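Local coordinates for protein monomethylamine methyltransferase MtmB1 (Methanosarcina barkeri, PDB 1NTH) that catalyses transfer of the methyl group from monomethylamine to the corrinoid cofactor of its partner protein MtmC, a step in methanogenesis from methylamine, at residues T223-E229 with Y249-I255; V98-F102 with T326-S330; V177-K181 with S215-T219. All blocks are in the same frame, centred on the assembly; numbering follows the deposited sequence. Where two conformers were deposited one is given.

Contact 1: residues T223-E229 with Y249-I255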
ATOM      1  N   THR A 223      -9.952   0.581 -10.390  1.00 15.21           N
ATOM      2  CA  THR A 223      -9.256  -0.425  -9.595  1.00 15.61           C
ATOM      3  C   THR A 223     -10.155  -1.657  -9.472  1.00 15.58           C
ATOM      4  O   THR A 223     -11.277  -1.660  -9.982  1.00 14.21           O
ATOM      5  CB  THR A 223      -8.893   0.112  -8.191  0.50 16.91           C
ATOM      6  OG1 THR A 223      -8.045  -0.833  -7.526  0.50 17.09           O
ATOM      7  CG2 THR A 223     -10.145   0.343  -7.363  0.50 19.01           C
ATOM      8  N   CYS A 224      -9.684  -2.696  -8.788  1.00 15.24           N
ATOM      9  CA  CYS A 224     -10.463  -3.929  -8.694  1.00 16.66           C
ATOM     10  C   CYS A 224     -11.835  -3.825  -8.034  1.00 16.03           C
ATOM     11  O   CYS A 224     -12.671  -4.704  -8.232  1.00 17.47           O
ATOM     12  CB  CYS A 224      -9.641  -5.035  -8.020  0.80 16.90           C
ATOM     13  SG  CYS A 224      -9.292  -4.766  -6.275  0.80 21.29           S
ATOM     14  N   THR A 225     -12.069  -2.765  -7.265  1.00 14.65           N
ATOM     15  CA  THR A 225     -13.347  -2.571  -6.588  1.00 14.73           C
ATOM     16  C   THR A 225     -14.365  -1.805  -7.436  1.00 15.31           C
ATOM     17  O   THR A 225     -15.415  -1.385  -6.939  1.00 15.68           O
ATOM     18  CB  THR A 225     -13.154  -1.833  -5.256  1.00 15.33           C
ATOM     19  OG1 THR A 225     -12.332  -0.682  -5.467  1.00 16.99           O
ATOM     20  CG2 THR A 225     -12.488  -2.749  -4.241  1.00 17.14           C
ATOM     21  N   ASP A 226     -14.039  -1.616  -8.712  1.00 13.95           N
ATOM     22  CA  ASP A 226     -14.935  -0.947  -9.647  1.00 14.19           C
ATOM     23  C   ASP A 226     -15.437  -2.009 -10.619  1.00 14.57           C
ATOM     24  O   ASP A 226     -14.780  -3.033 -10.806  1.00 15.54           O
ATOM     25  CB  ASP A 226     -14.196   0.129 -10.446  1.00 13.92           C
ATOM     26  CG  ASP A 226     -13.675   1.250  -9.574  1.00 15.30           C
ATOM     27  OD1 ASP A 226     -14.453   1.771  -8.744  1.00 15.32           O
ATOM     28  OD2 ASP A 226     -12.495   1.616  -9.733  1.00 16.27           O
ATOM     29  N   SER A 227     -16.597  -1.773 -11.230  1.00 13.89           N
ATOM     30  CA  SER A 227     -17.141  -2.725 -12.201  1.00 13.49           C
ATOM     31  C   SER A 227     -16.493  -2.470 -13.558  1.00 13.52           C
ATOM     32  O   SER A 227     -16.528  -1.349 -14.063  1.00 14.64           O
ATOM     33  CB  SER A 227     -18.660  -2.574 -12.321  1.00 13.24           C
ATOM     34  OG  SER A 227     -19.318  -3.017 -11.145  1.00 14.82           O
ATOM     35  N   HIS A 228     -15.913  -3.521 -14.137  1.00 13.40           N
ATOM     36  CA  HIS A 228     -15.229  -3.444 -15.427  1.00 14.21           C
ATOM     37  C   HIS A 228     -16.112  -3.997 -16.524  1.00 13.30           C
ATOM     38  O   HIS A 228     -16.467  -5.171 -16.536  1.00 14.60           O
ATOM     39  CB  HIS A 228     -13.913  -4.205 -15.343  1.00 13.54           C
ATOM     40  CG  HIS A 228     -12.971  -3.618 -14.346  1.00 15.56           C
ATOM     41  ND1 HIS A 228     -11.779  -3.027 -14.700  1.00 18.11           N
ATOM     42  CD2 HIS A 228     -13.093  -3.452 -13.008  1.00 12.80           C
ATOM     43  CE1 HIS A 228     -11.208  -2.517 -13.623  1.00 13.08           C
ATOM     44  NE2 HIS A 228     -11.985  -2.762 -12.584  1.00 17.86           N
ATOM     45  N   GLU A 229     -16.435  -3.123 -17.462  1.00 14.37           N
ATOM     46  CA  GLU A 229     -17.347  -3.441 -18.540  1.00 16.75           C
ATOM     47  C   GLU A 229     -16.811  -4.164 -19.764  1.00 15.94           C
ATOM     48  O   GLU A 229     -15.767  -3.814 -20.314  1.00 17.27           O
ATOM     49  CB  GLU A 229     -18.008  -2.139 -18.978  0.85 17.65           C
ATOM     50  CG  GLU A 229     -19.009  -2.252 -20.096  0.85 20.61           C
ATOM     51  CD  GLU A 229     -19.477  -0.881 -20.526  0.85 23.72           C
ATOM     52  OE1 GLU A 229     -19.026  -0.401 -21.590  0.85 24.97           O
ATOM     53  OE2 GLU A 229     -20.277  -0.277 -19.780  0.85 23.09           O
ATOM     54  N   TYR A 249      -9.077  -8.223 -17.469  1.00 13.62           N
ATOM     55  CA  TYR A 249      -9.829  -8.014 -16.229  1.00 13.33           C
ATOM     56  C   TYR A 249      -9.583  -9.171 -15.256  1.00 13.21           C
ATOM     57  O   TYR A 249      -9.356  -8.957 -14.063  1.00 15.25           O
ATOM     58  CB  TYR A 249     -11.332  -7.916 -16.517  1.00 12.79           C
ATOM     59  CG  TYR A 249     -11.787  -6.689 -17.290  1.00 12.36           C
ATOM     60  CD1 TYR A 249     -13.025  -6.689 -17.935  1.00 13.79           C
ATOM     61  CD2 TYR A 249     -11.016  -5.527 -17.352  1.00 12.12           C
ATOM     62  CE1 TYR A 249     -13.491  -5.566 -18.620  1.00 14.91           C
ATOM     63  CE2 TYR A 249     -11.475  -4.387 -18.044  1.00 12.81           C
ATOM     64  CZ  TYR A 249     -12.715  -4.423 -18.671  1.00 14.37           C
ATOM     65  OH  TYR A 249     -13.192  -3.317 -19.346  1.00 17.09           O
ATOM     66  N   LYS A 250      -9.632 -10.399 -15.768  1.00 13.98           N
ATOM     67  CA  LYS A 250      -9.408 -11.579 -14.937  1.00 14.30           C
ATOM     68  C   LYS A 250      -8.006 -11.558 -14.347  1.00 14.28           C
ATOM     69  O   LYS A 250      -7.819 -11.851 -13.164  1.00 15.23           O
ATOM     70  CB  LYS A 250      -9.582 -12.855 -15.768  1.00 14.52           C
ATOM     71  CG  LYS A 250     -11.023 -13.139 -16.182  1.00 16.19           C
ATOM     72  CD  LYS A 250     -11.090 -14.184 -17.291  1.00 20.11           C
ATOM     73  CE  LYS A 250     -10.580 -15.550 -16.845  1.00 23.32           C
ATOM     74  NZ  LYS A 250     -11.450 -16.158 -15.796  1.00 24.53           N
ATOM     75  N   GLY A 251      -7.029 -11.202 -15.174  1.00 13.98           N
ATOM     76  CA  GLY A 251      -5.646 -11.165 -14.726  1.00 13.70           C
ATOM     77  C   GLY A 251      -5.338 -10.117 -13.676  1.00 14.06           C
ATOM     78  O   GLY A 251      -4.282 -10.178 -13.041  1.00 15.32           O
ATOM     79  N   ASN A 252      -6.248  -9.163 -13.498  1.00 13.47           N
ATOM     80  CA  ASN A 252      -6.086  -8.089 -12.514  1.00 13.85           C
ATOM     81  C   ASN A 252      -7.023  -8.273 -11.313  1.00 14.50           C
ATOM     82  O   ASN A 252      -7.076  -7.422 -10.424  1.00 15.91           O
ATOM     83  CB  ASN A 252      -6.368  -6.722 -13.163  1.00 14.66           C
ATOM     84  CG  ASN A 252      -5.169  -6.163 -13.927  1.00 16.88           C
ATOM     85  OD1 ASN A 252      -4.170  -6.848 -14.134  1.00 18.07           O
ATOM     86  ND2 ASN A 252      -5.278  -4.909 -14.358  1.00 17.95           N
ATOM     87  N   SER A 253      -7.767  -9.376 -11.295  1.00 13.74           N
ATOM     88  CA  SER A 253      -8.715  -9.655 -10.215  1.00 13.50           C
ATOM     89  C   SER A 253      -9.784  -8.555 -10.134  1.00 14.49           C
ATOM     90  O   SER A 253     -10.232  -8.181  -9.050  1.00 13.28           O
ATOM     91  CB  SER A 253      -7.980  -9.772  -8.869  1.00 16.15           C
ATOM     92  OG  SER A 253      -8.757 -10.491  -7.917  1.00 16.43           O
ATOM     93  N   ASP A 254     -10.188  -8.045 -11.295  1.00 13.33           N
ATOM     94  CA  ASP A 254     -11.205  -6.996 -11.372  1.00 14.41           C
ATOM     95  C   ASP A 254     -12.628  -7.547 -11.331  1.00 13.65           C
ATOM     96  O   ASP A 254     -12.901  -8.635 -11.846  1.00 14.14           O
ATOM     97  CB  ASP A 254     -11.090  -6.204 -12.687  1.00 14.50           C
ATOM     98  CG  ASP A 254      -9.868  -5.318 -12.755  1.00 16.22           C
ATOM     99  OD1 ASP A 254      -9.442  -4.787 -11.709  1.00 16.07           O
ATOM    100  OD2 ASP A 254      -9.349  -5.124 -13.876  1.00 16.14           O
ATOM    101  N   ILE A 255     -13.540  -6.793 -10.722  1.00 12.70           N
ATOM    102  CA  ILE A 255     -14.945  -7.188 -10.713  1.00 13.40           C
ATOM    103  C   ILE A 255     -15.368  -6.974 -12.163  1.00 12.36           C
ATOM    104  O   ILE A 255     -15.166  -5.889 -12.717  1.00 14.79           O
ATOM    105  CB  ILE A 255     -15.784  -6.273  -9.790  1.00 14.38           C
ATOM    106  CG1 ILE A 255     -15.445  -6.556  -8.323  0.60 15.22           C
ATOM    107  CG2 ILE A 255     -17.272  -6.486 -10.058  1.00 13.38           C
ATOM    108  CD1 ILE A 255     -15.739  -7.971  -7.882  0.60 12.94           C
TER
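H228 is wedged between Y249 and D254. Its CB sits over the centre of the Y249 ring, 3.4 Å from the centroid and 6° off the normal, a CH-pi contact. With CG anti to the carbonyl carbon (chi1 -63°), the imidazole turns back toward D254. ND1 passes close to the tyrosine face, and the two rings make an edge-to-face pair. H228 CD2 lies 3.2 Å from I255 O, and H228 CE1 is 3.2 Å from D254 OD2. On one imidazole face lies the D254 side chain. Its CB makes a second CH-pi contact, 3.5 Å from the ring centroid. Its carboxylate is stacked on the ring, with the planes 8° apart. At the tip, H228 NE2 donates to T223 O at 2.9 Å, in the imidazole plane. That carbonyl also accepts from D226 N, on its opposite face, closing the type I turn T223-D226.

The backbones are joined where H228 N donates to I255 O at 2.9 Å. Separately, the Y249 OH side chain donates to backbone E229 O at 2.8 Å. Strands 227-231 and 255-259 are parallel neighbours in the TIM barrel, linked through helix 240-251 in a beta-alpha-beta crossover. A Schellman motif at S253 ends that helix. The NE2 bond and flanking groups would probably hold the H228 ring in this rotation. D254, with D217 as a close acidic neighbour, meets it over a face without a hydrogen bond.

Contact 2: residues V98-F102 with T326-S330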
ATOM      1  N   VAL A  98     -21.374 -19.299  -9.842  1.00 19.20           N
ATOM      2  CA  VAL A  98     -21.354 -17.869 -10.101  1.00 18.42           C
ATOM      3  C   VAL A  98     -20.950 -17.126  -8.836  1.00 17.86           C
ATOM      4  O   VAL A  98     -21.034 -17.672  -7.736  1.00 18.87           O
ATOM      5  CB  VAL A  98     -22.739 -17.360 -10.566  1.00 18.03           C
ATOM      6  CG1 VAL A  98     -23.106 -18.010 -11.896  1.00 19.31           C
ATOM      7  CG2 VAL A  98     -23.796 -17.669  -9.515  1.00 17.97           C
ATOM      8  N   GLN A  99     -20.504 -15.885  -8.997  1.00 17.52           N
ATOM      9  CA  GLN A  99     -20.110 -15.073  -7.853  1.00 16.99           C
ATOM     10  C   GLN A  99     -21.367 -14.798  -7.033  1.00 18.29           C
ATOM     11  O   GLN A  99     -22.389 -14.374  -7.572  1.00 17.96           O
ATOM     12  CB  GLN A  99     -19.469 -13.769  -8.328  1.00 17.48           C
ATOM     13  CG  GLN A  99     -18.981 -12.869  -7.203  1.00 18.89           C
ATOM     14  CD  GLN A  99     -17.672 -12.181  -7.535  1.00 20.09           C
ATOM     15  OE1 GLN A  99     -17.315 -12.028  -8.705  1.00 20.02           O
ATOM     16  NE2 GLN A  99     -16.951 -11.751  -6.504  1.00 19.35           N
ATOM     17  N   LYS A 100     -21.286 -15.047  -5.728  1.00 18.38           N
ATOM     18  CA  LYS A 100     -22.429 -14.877  -4.837  1.00 21.05           C
ATOM     19  C   LYS A 100     -22.698 -13.437  -4.431  1.00 19.15           C
ATOM     20  O   LYS A 100     -23.851 -13.010  -4.353  1.00 18.14           O
ATOM     21  CB  LYS A 100     -22.232 -15.717  -3.574  0.55 23.74           C
ATOM     22  CG  LYS A 100     -22.118 -17.211  -3.819  0.55 28.37           C
ATOM     23  CD  LYS A 100     -23.396 -17.775  -4.409  0.55 32.40           C
ATOM     24  CE  LYS A 100     -23.312 -19.285  -4.526  0.55 35.01           C
ATOM     25  NZ  LYS A 100     -24.545 -19.877  -5.110  0.55 37.26           N
ATOM     26  N   GLU A 101     -21.630 -12.696  -4.163  1.00 18.47           N
ATOM     27  CA  GLU A 101     -21.752 -11.305  -3.747  1.00 17.39           C
ATOM     28  C   GLU A 101     -20.401 -10.632  -3.916  1.00 16.81           C
ATOM     29  O   GLU A 101     -19.392 -11.293  -4.163  1.00 16.64           O
ATOM     30  CB  GLU A 101     -22.175 -11.235  -2.275  1.00 19.90           C
ATOM     31  CG  GLU A 101     -21.114 -11.741  -1.305  1.00 22.01           C
ATOM     32  CD  GLU A 101     -21.572 -11.699   0.146  1.00 25.66           C
ATOM     33  OE1 GLU A 101     -22.248 -12.651   0.592  1.00 26.14           O
ATOM     34  OE2 GLU A 101     -21.266 -10.706   0.839  1.00 27.41           O
ATOM     35  N   PHE A 102     -20.381  -9.311  -3.800  1.00 15.41           N
ATOM     36  CA  PHE A 102     -19.132  -8.575  -3.910  1.00 15.36           C
ATOM     37  C   PHE A 102     -19.304  -7.164  -3.379  1.00 15.49           C
ATOM     38  O   PHE A 102     -20.423  -6.719  -3.119  1.00 16.41           O
ATOM     39  CB  PHE A 102     -18.619  -8.555  -5.363  1.00 15.33           C
ATOM     40  CG  PHE A 102     -19.583  -7.966  -6.357  1.00 15.51           C
ATOM     41  CD1 PHE A 102     -19.668  -6.591  -6.539  1.00 15.72           C
ATOM     42  CD2 PHE A 102     -20.406  -8.794  -7.116  1.00 16.83           C
ATOM     43  CE1 PHE A 102     -20.559  -6.046  -7.468  1.00 16.73           C
ATOM     44  CE2 PHE A 102     -21.299  -8.261  -8.045  1.00 16.43           C
ATOM     45  CZ  PHE A 102     -21.375  -6.885  -8.220  1.00 17.08           C
ATOM     46  N   THR A 326     -31.289 -19.217 -10.752  1.00 18.19           N
ATOM     47  CA  THR A 326     -29.835 -19.100 -10.643  1.00 17.98           C
ATOM     48  C   THR A 326     -29.488 -18.084  -9.571  1.00 17.43           C
ATOM     49  O   THR A 326     -30.368 -17.420  -9.016  1.00 19.23           O
ATOM     50  CB  THR A 326     -29.166 -18.614 -11.956  1.00 17.75           C
ATOM     51  OG1 THR A 326     -29.321 -17.194 -12.076  1.00 17.42           O
ATOM     52  CG2 THR A 326     -29.790 -19.288 -13.168  1.00 19.67           C
ATOM     53  N   ASP A 327     -28.195 -17.966  -9.292  1.00 17.28           N
ATOM     54  CA  ASP A 327     -27.706 -17.014  -8.310  1.00 18.22           C
ATOM     55  C   ASP A 327     -26.932 -15.909  -9.024  1.00 17.90           C
ATOM     56  O   ASP A 327     -26.161 -15.175  -8.409  1.00 17.70           O
ATOM     57  CB  ASP A 327     -26.813 -17.728  -7.295  1.00 20.83           C
ATOM     58  CG  ASP A 327     -27.607 -18.606  -6.345  1.00 25.03           C
ATOM     59  OD1 ASP A 327     -27.037 -19.583  -5.822  1.00 29.40           O
ATOM     60  OD2 ASP A 327     -28.798 -18.310  -6.113  1.00 26.87           O
ATOM     61  N   ILE A 328     -27.150 -15.791 -10.331  1.00 16.56           N
ATOM     62  CA  ILE A 328     -26.479 -14.774 -11.135  1.00 16.83           C
ATOM     63  C   ILE A 328     -26.895 -13.369 -10.710  1.00 15.62           C
ATOM     64  O   ILE A 328     -28.082 -13.053 -10.669  1.00 17.35           O
ATOM     65  CB  ILE A 328     -26.811 -14.946 -12.640  1.00 15.80           C
ATOM     66  CG1 ILE A 328     -26.257 -16.283 -13.142  1.00 16.95           C
ATOM     67  CG2 ILE A 328     -26.216 -13.792 -13.448  1.00 17.67           C
ATOM     68  CD1 ILE A 328     -26.645 -16.610 -14.584  1.00 17.54           C
ATOM     69  N   LEU A 329     -25.915 -12.528 -10.393  1.00 15.34           N
ATOM     70  CA  LEU A 329     -26.192 -11.150  -9.994  1.00 15.06           C
ATOM     71  C   LEU A 329     -26.378 -10.329 -11.268  1.00 15.40           C
ATOM     72  O   LEU A 329     -25.625 -10.497 -12.229  1.00 15.32           O
ATOM     73  CB  LEU A 329     -25.028 -10.595  -9.166  1.00 15.61           C
ATOM     74  CG  LEU A 329     -24.785 -11.336  -7.844  1.00 16.07           C
ATOM     75  CD1 LEU A 329     -23.458 -10.876  -7.233  1.00 15.53           C
ATOM     76  CD2 LEU A 329     -25.945 -11.081  -6.891  1.00 16.82           C
ATOM     77  N   SER A 330     -27.371  -9.445 -11.285  1.00 15.53           N
ATOM     78  CA  SER A 330     -27.619  -8.661 -12.493  1.00 16.00           C
ATOM     79  C   SER A 330     -28.130  -7.246 -12.268  1.00 16.30           C
ATOM     80  O   SER A 330     -28.479  -6.851 -11.157  1.00 16.18           O
ATOM     81  CB  SER A 330     -28.623  -9.398 -13.379  1.00 17.05           C
ATOM     82  OG  SER A 330     -29.920  -9.322 -12.817  1.00 18.67           O
TER
HETATM   83  O   HOH W   1     -23.088 -13.424 -10.160  1.00 16.54           O
HETATM   84  O   HOH W   2     -25.909 -14.611  -5.729  1.00 20.69           O
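V98 CG2 packs on D327 CB at 3.7 Å. The other V98 methyl, CG1, meets I328 CG1 at 3.8 Å, and these two side chains cross at about a right angle. L329 fills the other half of the contact. Its CD1 touches F102 CE2 at 3.5 Å and also lies against the carbonyls of Q99 and K100. At the edge, the modelled conformer of K100 forms a salt bridge, with K100 NZ 2.6 Å from D327 OD1. The oxygen is met on its anti side, with the nitrogen 25° out of the carboxylate plane. K100 starts out away from 326-330, and the bend at chi2 (-63°) brings its end back.

Two waters bridge the backbones. One donates to Q99 O and accepts from L329 N. The other donates to both K100 O and D327 O. Strand 101-104 pairs with 111-114 in a beta hairpin, and 326-330 leads from helix 309-325 into barrel strand 330-333. The hairpin thus packs near the N-terminal end of a TIM-barrel strand.

Further out, K115 forms a salt bridge with D327 OD2, so in this K100 conformer each carboxylate oxygen has a lysine. I328 N donates to T326 OG1 at 3.1 Å, an ST turn spanning T326 to I328, with D327 in its middle. The F102 ring meets W293. Q99 OE1 bonds S292, and E101 forms a salt bridge with R114 of the second subunit.

Contact 3: residues V177-K181 with S215-T219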
ATOM      1  N   VAL A 177      -6.271   6.387 -24.951  1.00 15.61           N
ATOM      2  CA  VAL A 177      -5.618   5.878 -23.744  1.00 15.85           C
ATOM      3  C   VAL A 177      -5.710   6.942 -22.652  1.00 14.94           C
ATOM      4  O   VAL A 177      -6.071   6.647 -21.509  1.00 16.10           O
ATOM      5  CB  VAL A 177      -4.130   5.536 -24.006  1.00 15.47           C
ATOM      6  CG1 VAL A 177      -3.384   5.332 -22.686  1.00 14.99           C
ATOM      7  CG2 VAL A 177      -4.036   4.265 -24.845  1.00 15.75           C
ATOM      8  N   LEU A 178      -5.386   8.183 -23.008  1.00 14.25           N
ATOM      9  CA  LEU A 178      -5.446   9.284 -22.050  1.00 15.07           C
ATOM     10  C   LEU A 178      -6.854   9.408 -21.467  1.00 16.10           C
ATOM     11  O   LEU A 178      -7.021   9.558 -20.253  1.00 16.70           O
ATOM     12  CB  LEU A 178      -5.040  10.604 -22.724  1.00 15.47           C
ATOM     13  CG  LEU A 178      -5.098  11.862 -21.848  1.00 17.81           C
ATOM     14  CD1 LEU A 178      -4.166  11.700 -20.653  1.00 18.95           C
ATOM     15  CD2 LEU A 178      -4.703  13.083 -22.671  1.00 19.81           C
ATOM     16  N   ALA A 179      -7.867   9.338 -22.328  1.00 15.58           N
ATOM     17  CA  ALA A 179      -9.249   9.449 -21.870  1.00 15.36           C
ATOM     18  C   ALA A 179      -9.651   8.283 -20.973  1.00 16.26           C
ATOM     19  O   ALA A 179     -10.361   8.474 -19.984  1.00 16.14           O
ATOM     20  CB  ALA A 179     -10.202   9.541 -23.071  1.00 16.24           C
ATOM     21  N   ALA A 180      -9.196   7.079 -21.310  1.00 14.73           N
ATOM     22  CA  ALA A 180      -9.530   5.897 -20.523  1.00 14.77           C
ATOM     23  C   ALA A 180      -9.053   6.033 -19.076  1.00 15.50           C
ATOM     24  O   ALA A 180      -9.775   5.678 -18.142  1.00 16.47           O
ATOM     25  CB  ALA A 180      -8.916   4.648 -21.162  1.00 16.54           C
ATOM     26  N   LYS A 181      -7.840   6.541 -18.892  1.00 15.23           N
ATOM     27  CA  LYS A 181      -7.304   6.714 -17.544  1.00 14.34           C
ATOM     28  C   LYS A 181      -7.918   7.940 -16.878  1.00 15.84           C
ATOM     29  O   LYS A 181      -8.345   7.886 -15.723  1.00 15.41           O
ATOM     30  CB  LYS A 181      -5.781   6.882 -17.580  1.00 14.87           C
ATOM     31  CG  LYS A 181      -5.012   5.685 -18.119  1.00 14.54           C
ATOM     32  CD  LYS A 181      -3.513   5.923 -17.995  1.00 16.25           C
ATOM     33  CE  LYS A 181      -2.692   4.862 -18.724  1.00 16.50           C
ATOM     34  NZ  LYS A 181      -2.819   3.499 -18.127  1.00 15.89           N
ATOM     35  N   SER A 215      -6.141  -0.016 -20.854  1.00 15.98           N
ATOM     36  CA  SER A 215      -5.319   1.012 -20.216  1.00 15.19           C
ATOM     37  C   SER A 215      -6.021   1.702 -19.046  1.00 16.15           C
ATOM     38  O   SER A 215      -5.383   2.433 -18.291  1.00 16.02           O
ATOM     39  CB  SER A 215      -4.917   2.085 -21.234  1.00 17.54           C
ATOM     40  OG  SER A 215      -6.013   2.933 -21.539  1.00 18.13           O
ATOM     41  N   ALA A 216      -7.319   1.457 -18.889  1.00 17.01           N
ATOM     42  CA  ALA A 216      -8.107   2.104 -17.838  1.00 16.92           C
ATOM     43  C   ALA A 216      -7.720   1.818 -16.387  1.00 18.48           C
ATOM     44  O   ALA A 216      -7.912   2.678 -15.525  1.00 19.62           O
ATOM     45  CB  ALA A 216      -9.589   1.805 -18.046  1.00 17.81           C
ATOM     46  N   ASP A 217      -7.214   0.623 -16.093  1.00 17.37           N
ATOM     47  CA  ASP A 217      -6.806   0.325 -14.717  1.00 18.06           C
ATOM     48  C   ASP A 217      -5.530   1.112 -14.435  1.00 18.62           C
ATOM     49  O   ASP A 217      -4.512   0.898 -15.085  1.00 20.87           O
ATOM     50  CB  ASP A 217      -6.526  -1.173 -14.524  1.00 18.08           C
ATOM     51  CG  ASP A 217      -7.785  -1.982 -14.249  1.00 20.21           C
ATOM     52  OD1 ASP A 217      -8.840  -1.378 -13.969  1.00 19.77           O
ATOM     53  OD2 ASP A 217      -7.715  -3.230 -14.295  1.00 19.55           O
ATOM     54  N   CYS A 218      -5.584   2.025 -13.472  1.00 17.59           N
ATOM     55  CA  CYS A 218      -4.414   2.830 -13.143  1.00 17.68           C
ATOM     56  C   CYS A 218      -4.556   3.482 -11.778  1.00 18.38           C
ATOM     57  O   CYS A 218      -5.653   3.548 -11.220  1.00 18.12           O
ATOM     58  CB  CYS A 218      -4.201   3.918 -14.202  1.00 16.89           C
ATOM     59  SG  CYS A 218      -5.557   5.104 -14.342  1.00 17.82           S
ATOM     60  N   THR A 219      -3.437   3.961 -11.244  1.00 18.96           N
ATOM     61  CA  THR A 219      -3.448   4.616  -9.943  1.00 20.52           C
ATOM     62  C   THR A 219      -4.327   5.852 -10.012  1.00 19.09           C
ATOM     63  O   THR A 219      -4.159   6.695 -10.896  1.00 19.75           O
ATOM     64  CB  THR A 219      -2.031   5.030  -9.515  1.00 24.03           C
ATOM     65  OG1 THR A 219      -1.219   3.860  -9.378  1.00 26.47           O
ATOM     66  CG2 THR A 219      -2.068   5.769  -8.186  1.00 26.02           C
TER
HETATM   67  O   HOH W   3      -9.104   5.052 -14.983  1.00 19.13           O
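The loop 215-219 runs close against the helix at K181, where K181 CA and A216 CA come within 4.7 Å, and the gap widens to 6.0 Å between V177 CA and S215 CA. S215 points toward the helix. Its OG lies 3.4 Å from A180 CB and also touches V177 CG1. This hydroxyl is hydrogen-bonded to G212 O; against helix 174-193 its contacts are with carbon atoms. A216 CB lies alongside A180 CB at 4.3 Å, a looser apolar contact.

K181 spans the loop. Its chain is extended through chi3 and bends at chi4 (-66°), which brings the ammonium back to S215. K181 NZ donates to S215 O at 2.8 Å, in the carbonyl plane and on a lone pair. The same nitrogen bonds N252 OD1 of the third subunit, so it ties the loop to the subunit interface. Lower on the chain, K181 CB rests on C218 SG at 3.7 Å. A water lies 3.0 Å from K181 O and 2.7 Å from A216 O and bridges the two backbones.

H248 and N252 of the third subunit pack against K181 and C218 respectively, and Y10 of that subunit touches L178. The K181 bond to S215 joins a buried part of helix 174-193 to the chain just after helix 210-214. From there the loop goes on toward barrel strand 227-231.

Contact 1 lies between the other two: centre to centre it is about 15 Å from contact 2 and about 13 Å from contact 3. It meets contact 2 through packing, with I255 CD1 3.9 Å from F102 CB in the conformer given. It meets contact 3 at D217, where N252 ND2 probably bonds D217 OD2 at 3.0 Å. Contacts 2 and 3 do not touch: their centres are about 28 Å apart, their nearest atoms about 14 Å. N252 also reaches K181 of the third subunit, so contacts 1 and 3 share that interface; contacts 1 and 2 both meet the second subunit. Contact 1 leads toward the probable active site: E229 OE2, as modelled, hydrogen-bonds the pyrrolysine at position 202.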